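Local coordinates for G protein alpha subunit (Entamoeba histolytica, PDB 4FID) that binds guanine nucleotides and probably hydrolyses GTP as the alpha subunit of a heterotrimeric G protein, thought to relay signals from membrane receptors, at residues A119-E124 with L141-T146; T51-L56 with E95-D100; E153-V158 with P162-D167. One frame throughout, in Å; residues are numbered along the deposited sequence.

Contact 1. Residues A119-E124 with L141-T146; sequences AKYLFE and LIHNRT. With GDP (guanosine-5'-diphosphate), chain C.
The imidazole of His143 lies over one face of the Tyr121 ring in an offset stack. The planes are only 6° from parallel, with the Tyr121 and His143 ring centroids 4.0 Å apart. His143 CG stands opposite the carbonyl carbon (chi1 -74°), which puts the ring over the phenol. His143 CB starts the contact as a CH-pi donor, 3.8 Å from the centroid of the Tyr121 ring. His143 CG follows, 3.6 Å from Tyr121 CD1, and His143 CD2 also lies over Tyr121 CD1. His143 ND1 comes to 3.5 Å from Tyr121 CE1 and is hydrogen-bonded to Glu139 O, which helps fix the turn of the imidazole. CE1 and NE2 still lie over the CD1-CE1 side of the phenol. Tyr121 OH bonds to Asp140. Beside the stack, Leu122 CD1 touches Asn144 OD1 at 4.1 Å; that oxygen accepts from Asn48 of helix 42-62. Arg145 NE donates to GDP O3' over 3.2 Å, but this side chain is poorly ordered and the bond less certain. Two helices of the all-helical domain thus pack together beside the G-alpha interdomain cleft; the second leads into the probable first switch region at the ribose of GDP.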
loop_
_atom_site.group_PDB
_atom_site.type_symbol
_atom_site.label_atom_id
_atom_site.label_comp_id
_atom_site.label_asym_id
_atom_site.label_seq_id
_atom_site.Cartn_x
_atom_site.Cartn_y
_atom_site.Cartn_z
ATOM N N ALA A 119 -1.932 -4.808 10.894
ATOM C CA ALA A 119 -2.067 -5.554 12.144
ATOM C C ALA A 119 -2.131 -4.664 13.385
ATOM O O ALA A 119 -3.131 -4.676 14.117
ATOM C CB ALA A 119 -0.964 -6.590 12.284
ATOM N N LYS A 120 -1.069 -3.902 13.619
ATOM C CA LYS A 120 -0.999 -2.980 14.751
ATOM C C LYS A 120 -2.188 -2.024 14.791
ATOM O O LYS A 120 -2.777 -1.803 15.856
ATOM C CB LYS A 120 0.303 -2.188 14.719
ATOM C CG LYS A 120 0.370 -1.052 15.743
ATOM C CD LYS A 120 1.805 -0.570 15.902
ATOM C CE LYS A 120 1.905 0.674 16.776
ATOM N NZ LYS A 120 3.319 1.138 16.931
ATOM N N TYR A 121 -2.562 -1.469 13.640
ATOM C CA TYR A 121 -3.720 -0.575 13.610
ATOM C C TYR A 121 -4.956 -1.300 14.112
ATOM O O TYR A 121 -5.679 -0.780 14.946
ATOM C CB TYR A 121 -3.957 0.011 12.216
ATOM C CG TYR A 121 -5.189 0.892 12.087
ATOM C CD1 TYR A 121 -5.094 2.278 12.207
ATOM C CD2 TYR A 121 -6.445 0.343 11.811
ATOM C CE1 TYR A 121 -6.217 3.091 12.075
ATOM C CE2 TYR A 121 -7.577 1.144 11.680
ATOM C CZ TYR A 121 -7.454 2.523 11.808
ATOM O OH TYR A 121 -8.564 3.343 11.664
ATOM N N LEU A 122 -5.195 -2.510 13.616
ATOM C CA LEU A 122 -6.364 -3.269 14.059
ATOM C C LEU A 122 -6.369 -3.460 15.576
ATOM O O LEU A 122 -7.361 -3.181 16.216
ATOM C CB LEU A 122 -6.507 -4.601 13.308
ATOM C CG LEU A 122 -6.844 -4.383 11.824
ATOM C CD1 LEU A 122 -6.951 -5.689 10.971
ATOM C CD2 LEU A 122 -8.097 -3.562 11.734
ATOM N N PHE A 123 -5.252 -3.899 16.143
ATOM C CA PHE A 123 -5.142 -4.091 17.586
ATOM C C PHE A 123 -5.383 -2.811 18.396
ATOM O O PHE A 123 -6.130 -2.813 19.374
ATOM C CB PHE A 123 -3.779 -4.704 17.928
ATOM C CG PHE A 123 -3.504 -5.986 17.180
ATOM C CD1 PHE A 123 -4.561 -6.775 16.724
ATOM C CD2 PHE A 123 -2.202 -6.394 16.911
ATOM C CE1 PHE A 123 -4.317 -7.942 16.016
ATOM C CE2 PHE A 123 -1.955 -7.567 16.206
ATOM C CZ PHE A 123 -3.010 -8.342 15.763
ATOM N N GLU A 124 -4.771 -1.711 17.985
ATOM C CA GLU A 124 -4.959 -0.465 18.706
ATOM C C GLU A 124 -6.383 0.059 18.631
ATOM O O GLU A 124 -6.757 0.963 19.375
ATOM C CB GLU A 124 -3.967 0.581 18.218
ATOM C CG GLU A 124 -2.537 0.228 18.600
ATOM C CD GLU A 124 -1.499 1.090 17.920
ATOM O OE1 GLU A 124 -1.856 1.966 17.099
ATOM O OE2 GLU A 124 -0.308 0.878 18.210
ATOM N N LEU A 141 -10.933 2.036 6.441
ATOM C CA LEU A 141 -10.840 1.577 5.057
ATOM C C LEU A 141 -9.458 1.846 4.465
ATOM O O LEU A 141 -8.986 1.073 3.619
ATOM C CB LEU A 141 -11.902 2.237 4.176
ATOM C CG LEU A 141 -13.232 1.539 3.882
ATOM C CD1 LEU A 141 -13.885 0.994 5.155
ATOM C CD2 LEU A 141 -14.186 2.497 3.129
ATOM N N ILE A 142 -8.827 2.947 4.890
ATOM C CA ILE A 142 -7.479 3.277 4.450
ATOM C C ILE A 142 -6.500 2.204 4.904
ATOM O O ILE A 142 -5.630 1.777 4.137
ATOM C CB ILE A 142 -6.987 4.633 5.025
ATOM C CG1 ILE A 142 -7.721 5.817 4.373
ATOM C CG2 ILE A 142 -5.435 4.752 4.917
ATOM C CD1 ILE A 142 -7.584 5.847 2.891
ATOM N N HIS A 143 -6.656 1.756 6.149
ATOM C CA HIS A 143 -5.677 0.853 6.754
ATOM C C HIS A 143 -5.957 -0.618 6.528
ATOM O O HIS A 143 -5.079 -1.460 6.723
ATOM C CB HIS A 143 -5.561 1.100 8.253
ATOM C CG HIS A 143 -4.833 2.350 8.594
ATOM N ND1 HIS A 143 -5.464 3.573 8.707
ATOM C CD2 HIS A 143 -3.525 2.572 8.853
ATOM C CE1 HIS A 143 -4.571 4.497 9.019
ATOM N NE2 HIS A 143 -3.390 3.915 9.116
ATOM N N ASN A 144 -7.172 -0.947 6.139
ATOM C CA ASN A 144 -7.489 -2.354 6.006
ATOM C C ASN A 144 -7.037 -2.941 4.688
ATOM O O ASN A 144 -7.049 -2.282 3.654
ATOM C CB ASN A 144 -8.962 -2.630 6.217
ATOM C CG ASN A 144 -9.228 -4.094 6.449
ATOM O OD1 ASN A 144 -8.619 -4.690 7.337
ATOM N ND2 ASN A 144 -10.128 -4.696 5.646
ATOM N N ARG A 145 -6.643 -4.203 4.738
ATOM C CA ARG A 145 -6.234 -4.912 3.544
ATOM C C ARG A 145 -7.447 -5.403 2.749
ATOM O O ARG A 145 -8.296 -6.122 3.281
ATOM C CB ARG A 145 -5.315 -6.070 3.940
ATOM C CG ARG A 145 -4.269 -5.653 4.973
ATOM C CD ARG A 145 -2.939 -6.363 4.765
ATOM N NE ARG A 145 -1.926 -5.538 4.104
ATOM C CZ ARG A 145 -0.775 -6.014 3.632
ATOM N NH1 ARG A 145 -0.498 -7.308 3.744
ATOM N NH2 ARG A 145 0.095 -5.205 3.038
ATOM N N THR A 146 -7.543 -4.987 1.487
ATOM C CA THR A 146 -8.520 -5.579 0.568
ATOM C C THR A 146 -7.866 -5.960 -0.754
ATOM O O THR A 146 -6.878 -5.351 -1.164
ATOM C CB THR A 146 -9.727 -4.651 0.268
ATOM O OG1 THR A 146 -9.255 -3.356 -0.121
ATOM C CG2 THR A 146 -10.633 -4.527 1.477
HETATM P PB GDP C . -3.029 -3.048 -4.057
HETATM O O1B GDP C . -4.526 -3.235 -4.058
HETATM O O2B GDP C . -2.371 -4.322 -4.532
HETATM O O3B GDP C . -2.714 -1.921 -5.008
HETATM O O3A GDP C . -2.448 -2.701 -2.575
HETATM P PA GDP C . -3.358 -2.229 -1.310
HETATM O O1A GDP C . -3.775 -0.778 -1.434
HETATM O O2A GDP C . -4.580 -3.115 -1.143
HETATM O "O5'" GDP C . -2.384 -2.445 -0.035
HETATM C "C5'" GDP C . -2.783 -3.307 1.036
HETATM C "C4'" GDP C . -2.247 -2.846 2.400
HETATM O "O4'" GDP C . -1.113 -1.975 2.283
HETATM C "C3'" GDP C . -3.301 -2.108 3.227
HETATM O "O3'" GDP C . -3.461 -2.762 4.502
HETATM C "C2'" GDP C . -2.758 -0.693 3.381
HETATM O "O2'" GDP C . -3.138 -0.115 4.643
HETATM C "C1'" GDP C . -1.249 -0.894 3.212
HETATM N N9 GDP C . -0.539 0.338 2.757
HETATM C C8 GDP C . -0.592 0.936 1.547
HETATM N N7 GDP C . 0.201 2.042 1.508
HETATM C C5 GDP C . 0.784 2.165 2.715
HETATM C C6 GDP C . 1.729 3.104 3.373
HETATM O O6 GDP C . 2.196 4.084 2.763
HETATM N N1 GDP C . 2.070 2.882 4.647
HETATM C C2 GDP C . 1.596 1.827 5.339
HETATM N N2 GDP C . 1.997 1.659 6.619
HETATM N N3 GDP C . 0.731 0.923 4.810
HETATM C C4 GDP C . 0.298 1.039 3.530
#

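Contact 2. Residues T51-L56 with E95-D100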
loop_
_atom_site.group_PDB
_atom_site.type_symbol
_atom_site.label_atom_id
_atom_site.label_comp_id
_atom_site.label_asym_id
_atom_site.label_seq_id
_atom_site.Cartn_x
_atom_site.Cartn_y
_atom_site.Cartn_z
ATOM N N THR A 51 -7.446 -13.052 12.604
ATOM C CA THR A 51 -6.458 -13.810 11.843
ATOM C C THR A 51 -5.037 -13.254 12.009
ATOM O O THR A 51 -4.094 -14.027 12.149
ATOM C CB THR A 51 -6.850 -13.995 10.345
ATOM O OG1 THR A 51 -6.726 -12.760 9.627
ATOM C CG2 THR A 51 -8.271 -14.508 10.229
ATOM N N CYS A 52 -4.889 -11.927 12.017
ATOM C CA CYS A 52 -3.586 -11.297 12.267
ATOM C C CYS A 52 -3.016 -11.666 13.626
ATOM O O CYS A 52 -1.801 -11.736 13.780
ATOM C CB CYS A 52 -3.676 -9.774 12.205
ATOM S SG CYS A 52 -3.772 -9.019 10.560
HETATM N N MSE A 53 -3.884 -11.881 14.616
HETATM C CA MSE A 53 -3.430 -12.214 15.964
HETATM C C MSE A 53 -3.145 -13.699 16.112
HETATM O O MSE A 53 -2.207 -14.077 16.808
HETATM C CB MSE A 53 -4.411 -11.730 17.043
HETATM C CG MSE A 53 -3.929 -12.014 18.490
HETATM SE SE MSE A 53 -2.177 -11.206 19.039
HETATM C CE MSE A 53 -2.657 -9.321 19.218
ATOM N N ARG A 54 -3.941 -14.540 15.453
ATOM C CA ARG A 54 -3.612 -15.967 15.346
ATOM C C ARG A 54 -2.210 -16.112 14.771
ATOM O O ARG A 54 -1.402 -16.876 15.290
ATOM C CB ARG A 54 -4.615 -16.719 14.464
ATOM C CG ARG A 54 -5.979 -16.909 15.097
ATOM C CD ARG A 54 -6.960 -17.577 14.154
ATOM N NE ARG A 54 -8.244 -17.803 14.820
ATOM C CZ ARG A 54 -9.366 -18.204 14.219
ATOM N NH1 ARG A 54 -9.397 -18.437 12.908
ATOM N NH2 ARG A 54 -10.470 -18.363 14.939
ATOM N N THR A 55 -1.926 -15.358 13.708
ATOM C CA THR A 55 -0.607 -15.339 13.067
ATOM C C THR A 55 0.520 -15.106 14.073
ATOM O O THR A 55 1.506 -15.836 14.081
ATOM C CB THR A 55 -0.524 -14.227 11.977
ATOM O OG1 THR A 55 -1.477 -14.489 10.945
ATOM C CG2 THR A 55 0.887 -14.127 11.365
ATOM N N LEU A 56 0.386 -14.071 14.900
ATOM C CA LEU A 56 1.412 -13.752 15.896
ATOM C C LEU A 56 1.538 -14.856 16.950
ATOM O O LEU A 56 2.651 -15.238 17.321
ATOM C CB LEU A 56 1.167 -12.380 16.566
ATOM C CG LEU A 56 1.569 -11.109 15.813
ATOM C CD1 LEU A 56 0.949 -9.818 16.401
ATOM C CD2 LEU A 56 3.075 -10.990 15.778
ATOM N N GLU A 95 -6.316 -7.301 23.787
ATOM C CA GLU A 95 -5.541 -6.239 24.453
ATOM C C GLU A 95 -4.414 -6.784 25.321
ATOM O O GLU A 95 -3.312 -6.233 25.339
ATOM C CB GLU A 95 -6.427 -5.372 25.325
ATOM C CG GLU A 95 -7.340 -4.457 24.590
ATOM C CD GLU A 95 -8.525 -4.093 25.445
ATOM O OE1 GLU A 95 -8.739 -4.781 26.469
ATOM O OE2 GLU A 95 -9.245 -3.135 25.097
ATOM N N ALA A 96 -4.708 -7.847 26.064
ATOM C CA ALA A 96 -3.696 -8.552 26.848
ATOM C C ALA A 96 -2.628 -9.166 25.943
ATOM O O ALA A 96 -1.437 -9.020 26.195
ATOM C CB ALA A 96 -4.343 -9.633 27.718
ATOM N N LEU A 97 -3.060 -9.852 24.893
ATOM C CA LEU A 97 -2.127 -10.445 23.950
ATOM C C LEU A 97 -1.158 -9.407 23.385
ATOM O O LEU A 97 0.054 -9.609 23.392
ATOM C CB LEU A 97 -2.870 -11.161 22.821
ATOM C CG LEU A 97 -3.452 -12.540 23.168
ATOM C CD1 LEU A 97 -4.468 -13.008 22.112
ATOM C CD2 LEU A 97 -2.334 -13.567 23.364
ATOM N N TRP A 98 -1.692 -8.289 22.911
ATOM C CA TRP A 98 -0.872 -7.269 22.260
ATOM C C TRP A 98 0.104 -6.634 23.257
ATOM O O TRP A 98 1.136 -6.106 22.872
ATOM C CB TRP A 98 -1.776 -6.225 21.602
ATOM C CG TRP A 98 -1.088 -5.118 20.864
ATOM C CD1 TRP A 98 -1.286 -3.775 21.035
ATOM C CD2 TRP A 98 -0.117 -5.246 19.823
ATOM N NE1 TRP A 98 -0.485 -3.058 20.179
ATOM C CE2 TRP A 98 0.240 -3.942 19.417
ATOM C CE3 TRP A 98 0.479 -6.334 19.185
ATOM C CZ2 TRP A 98 1.169 -3.703 18.402
ATOM C CZ3 TRP A 98 1.408 -6.090 18.186
ATOM C CH2 TRP A 98 1.742 -4.788 17.808
ATOM N N ALA A 99 -0.222 -6.705 24.540
ATOM C CA ALA A 99 0.663 -6.168 25.583
ATOM C C ALA A 99 1.604 -7.229 26.176
ATOM O O ALA A 99 2.486 -6.921 26.968
ATOM C CB ALA A 99 -0.149 -5.505 26.675
ATOM N N ASP A 100 1.426 -8.475 25.765
ATOM C CA ASP A 100 2.233 -9.565 26.277
ATOM C C ASP A 100 3.647 -9.518 25.700
ATOM O O ASP A 100 3.831 -9.267 24.517
ATOM C CB ASP A 100 1.557 -10.894 25.948
ATOM C CG ASP A 100 2.348 -12.076 26.431
ATOM O OD1 ASP A 100 2.343 -12.308 27.669
ATOM O OD2 ASP A 100 2.969 -12.761 25.577
#
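Within the all-helical domain of the G-alpha fold, Met53 and Leu56 of the long helix 42-62 pack against Leu97 and Trp98, near the end of helix 90-99. The short helical segments run 11.4 Å apart at their closest approach, and their directions differ by 41°. The contact is buried and apolar, and almost all of it is made by side chains.

Met53, modelled as selenomethionine, carries most of it. Its CG stands anti to the backbone N (chi1 -178°), and the chain then bends at both following torsions. Even so, it reaches in toward the other helix, and its methyl arrives at the backbone N of Trp98. Met53 CG meets Leu97 CD1 at 3.8 Å. The selenium SE of Met53 sits 3.8 Å from Leu97 CB. The methyl Met53 CE goes further and lies 4.0 Å from Trp98 CB; the two side chains lie at about a right angle. Leu56, three residues on and so on the same side of its helix, adds a lighter touch: its CD1 is 4.2 Å from Trp98 CZ3 and approaches the indole obliquely.

Asp100 is the N-cap of the next helix, with OD2 bonded to Gly102 N, while its OD1 accepts from Lys68 N and Tyr69 N.

Helix 101-108 borders the packing through Ile103, which touches Met53, and through Tyr107, which meets the Trp98 ring edge-to-face. From helix 119-124, Phe123 reaches Met53, Leu56 and Trp98 together.

Contact 3. Residues E153-V158 with P162-D167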
loop_
_atom_site.group_PDB
_atom_site.type_symbol
_atom_site.label_atom_id
_atom_site.label_comp_id
_atom_site.label_asym_id
_atom_site.label_seq_id
_atom_site.Cartn_x
_atom_site.Cartn_y
_atom_site.Cartn_z
ATOM N N GLU A 153 -12.860 2.859 -11.511
ATOM C CA GLU A 153 -12.835 4.202 -12.067
ATOM C C GLU A 153 -13.467 5.148 -11.079
ATOM O O GLU A 153 -14.348 4.754 -10.321
ATOM C CB GLU A 153 -13.615 4.255 -13.387
ATOM C CG GLU A 153 -13.053 3.345 -14.473
ATOM C CD GLU A 153 -13.628 3.621 -15.864
ATOM O OE1 GLU A 153 -14.485 2.839 -16.315
ATOM O OE2 GLU A 153 -13.206 4.599 -16.519
ATOM N N TYR A 154 -12.995 6.386 -11.061
ATOM C CA TYR A 154 -13.802 7.484 -10.529
ATOM C C TYR A 154 -13.262 8.868 -10.822
ATOM O O TYR A 154 -12.144 9.033 -11.306
ATOM C CB TYR A 154 -14.165 7.347 -9.045
ATOM C CG TYR A 154 -13.125 6.731 -8.144
ATOM C CD1 TYR A 154 -12.028 7.459 -7.705
ATOM C CD2 TYR A 154 -13.280 5.427 -7.680
ATOM C CE1 TYR A 154 -11.098 6.889 -6.855
ATOM C CE2 TYR A 154 -12.361 4.852 -6.836
ATOM C CZ TYR A 154 -11.277 5.580 -6.428
ATOM O OH TYR A 154 -10.376 4.978 -5.588
ATOM N N ASP A 155 -14.099 9.857 -10.539
ATOM C CA ASP A 155 -13.769 11.241 -10.798
ATOM C C ASP A 155 -13.606 11.987 -9.489
ATOM O O ASP A 155 -14.316 11.720 -8.520
ATOM C CB ASP A 155 -14.870 11.888 -11.635
ATOM C CG ASP A 155 -15.206 11.079 -12.863
ATOM O OD1 ASP A 155 -14.439 11.117 -13.854
ATOM O OD2 ASP A 155 -16.230 10.380 -12.828
ATOM N N PHE A 156 -12.639 12.897 -9.466
ATOM C CA PHE A 156 -12.539 13.895 -8.416
ATOM C C PHE A 156 -12.260 15.264 -9.046
ATOM O O PHE A 156 -12.237 15.402 -10.273
ATOM C CB PHE A 156 -11.476 13.514 -7.381
ATOM C CG PHE A 156 -10.185 13.042 -7.976
ATOM C CD1 PHE A 156 -10.060 11.754 -8.458
ATOM C CD2 PHE A 156 -9.087 13.883 -8.038
ATOM C CE1 PHE A 156 -8.860 11.319 -9.013
ATOM C CE2 PHE A 156 -7.886 13.452 -8.586
ATOM C CZ PHE A 156 -7.773 12.171 -9.072
ATOM N N VAL A 157 -12.091 16.276 -8.198
ATOM C CA VAL A 157 -11.716 17.615 -8.632
ATOM C C VAL A 157 -10.565 18.045 -7.740
ATOM O O VAL A 157 -10.536 17.702 -6.566
ATOM C CB VAL A 157 -12.883 18.625 -8.473
ATOM C CG1 VAL A 157 -12.361 20.052 -8.466
ATOM C CG2 VAL A 157 -13.919 18.450 -9.577
ATOM N N VAL A 158 -9.597 18.761 -8.291
ATOM C CA VAL A 158 -8.554 19.346 -7.457
ATOM C C VAL A 158 -8.271 20.790 -7.878
ATOM O O VAL A 158 -7.866 21.054 -9.014
ATOM C CB VAL A 158 -7.263 18.472 -7.390
ATOM C CG1 VAL A 158 -6.885 17.940 -8.753
ATOM C CG2 VAL A 158 -6.104 19.247 -6.764
ATOM N N PRO A 162 -11.211 19.013 -13.315
ATOM C CA PRO A 162 -11.748 17.644 -13.304
ATOM C C PRO A 162 -10.682 16.551 -13.562
ATOM O O PRO A 162 -9.922 16.643 -14.529
ATOM C CB PRO A 162 -12.757 17.667 -14.450
ATOM C CG PRO A 162 -12.163 18.643 -15.424
ATOM C CD PRO A 162 -11.474 19.704 -14.586
ATOM N N PHE A 163 -10.638 15.538 -12.696
ATOM C CA PHE A 163 -9.778 14.381 -12.898
ATOM C C PHE A 163 -10.564 13.073 -12.999
ATOM O O PHE A 163 -11.626 12.916 -12.401
ATOM C CB PHE A 163 -8.749 14.273 -11.779
ATOM C CG PHE A 163 -7.595 15.203 -11.934
ATOM C CD1 PHE A 163 -6.354 14.726 -12.293
ATOM C CD2 PHE A 163 -7.752 16.566 -11.728
ATOM C CE1 PHE A 163 -5.278 15.596 -12.437
ATOM C CE2 PHE A 163 -6.684 17.438 -11.871
ATOM C CZ PHE A 163 -5.449 16.955 -12.223
ATOM N N HIS A 164 -10.036 12.136 -13.775
ATOM C CA HIS A 164 -10.624 10.809 -13.864
ATOM C C HIS A 164 -9.541 9.781 -13.558
ATOM O O HIS A 164 -8.458 9.793 -14.161
ATOM C CB HIS A 164 -11.250 10.576 -15.233
ATOM C CG HIS A 164 -11.877 9.231 -15.385
ATOM N ND1 HIS A 164 -13.107 8.915 -14.844
ATOM C CD2 HIS A 164 -11.452 8.115 -16.028
ATOM C CE1 HIS A 164 -13.407 7.663 -15.140
ATOM N NE2 HIS A 164 -12.420 7.155 -15.862
ATOM N N LEU A 165 -9.829 8.906 -12.601
ATOM C CA LEU A 165 -8.822 8.012 -12.058
ATOM C C LEU A 165 -9.178 6.599 -12.500
ATOM O O LEU A 165 -10.307 6.151 -12.279
ATOM C CB LEU A 165 -8.797 8.142 -10.522
ATOM C CG LEU A 165 -7.670 7.559 -9.646
ATOM C CD1 LEU A 165 -7.750 6.054 -9.576
ATOM C CD2 LEU A 165 -6.291 7.969 -10.135
ATOM N N ILE A 166 -8.232 5.916 -13.153
ATOM C CA ILE A 166 -8.415 4.524 -13.549
ATOM C C ILE A 166 -7.467 3.657 -12.760
ATOM O O ILE A 166 -6.255 3.734 -12.952
ATOM C CB ILE A 166 -8.111 4.311 -15.034
ATOM C CG1 ILE A 166 -8.974 5.253 -15.888
ATOM C CG2 ILE A 166 -8.282 2.793 -15.417
ATOM C CD1 ILE A 166 -8.507 5.390 -17.310
ATOM N N ASP A 167 -8.017 2.839 -11.863
ATOM C CA ASP A 167 -7.206 1.968 -10.997
ATOM C C ASP A 167 -7.163 0.553 -11.576
ATOM O O ASP A 167 -8.151 -0.180 -11.516
ATOM C CB ASP A 167 -7.775 1.974 -9.573
ATOM C CG ASP A 167 -7.051 1.030 -8.633
ATOM O OD1 ASP A 167 -7.554 0.854 -7.505
ATOM O OD2 ASP A 167 -5.996 0.457 -8.994
#
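Tyr154 pairs with Leu165, and Phe156 with Phe163, in an antiparallel beta hairpin at the edge of the Ras-like domain's central sheet. Both are hydrogen-bonded pairs. Leu165 N gives Tyr154 O a bond of 2.7 Å, nearly in line with the carbonyl. Phe163 N reaches Phe156 O at 2.9 Å, and each pair also has the return bond.

The packed face carries Tyr154, Phe156, Phe163 and Leu165. Phe163 CB sits over one face of the Phe156 ring, 3.4 Å from CE2 of Phe156. The two phenyl planes are 12° apart, but the rings are displaced and hardly cover each other. Leu165 CB comes instead to the edge of the Phe156 ring, in its plane, 3.5 Å from CE1 of Phe156. Ile6 and Val8 of the adjoining strand flank Phe163, and Val323 of helix 312-332 packs on it. The hydroxyl of Tyr154 binds Ala22 O of helix 18-28, the helix that follows the P-loop.

The other face is looser and more polar, with Glu153, Asp155 and His164 toward solvent. His164 has its CG anti to the backbone N (chi1 -180°), which lays the imidazole between the two acids. Each nitrogen faces a carboxylate oxygen, an arrangement that would favour the protonated, charged imidazole. His164 ND1 meets Asp155 OD1 at 2.8 Å, from above the carboxylate plane. His164 NE2 meets Glu153 OE2, also at 2.8 Å, on the anti side of a carboxylate turned 81° from the ring.

Overall arrangement
From the N terminus, strand 6-12 and helix 18-28 come first, and then helix 42-62 enters the all-helical domain. Contact 2 closes a loop of 38 residues between that helix and helix 90-99. Contact 1 follows, closing 16 residues between helix 119-124 and the end of helix 138-143. Contact 3 is a tight hairpin, with three residues between its segments. The three loops run in series; none nests or crosses. Contacts 1 and 2 touch through Phe123 and Lys120, so they share one packed region of the all-helical domain, with contact 1 on the GDP side. Contact 3, in the Ras-like sheet, is on the opposite side of the chain's centre from contact 2, their centres about 39 Å apart.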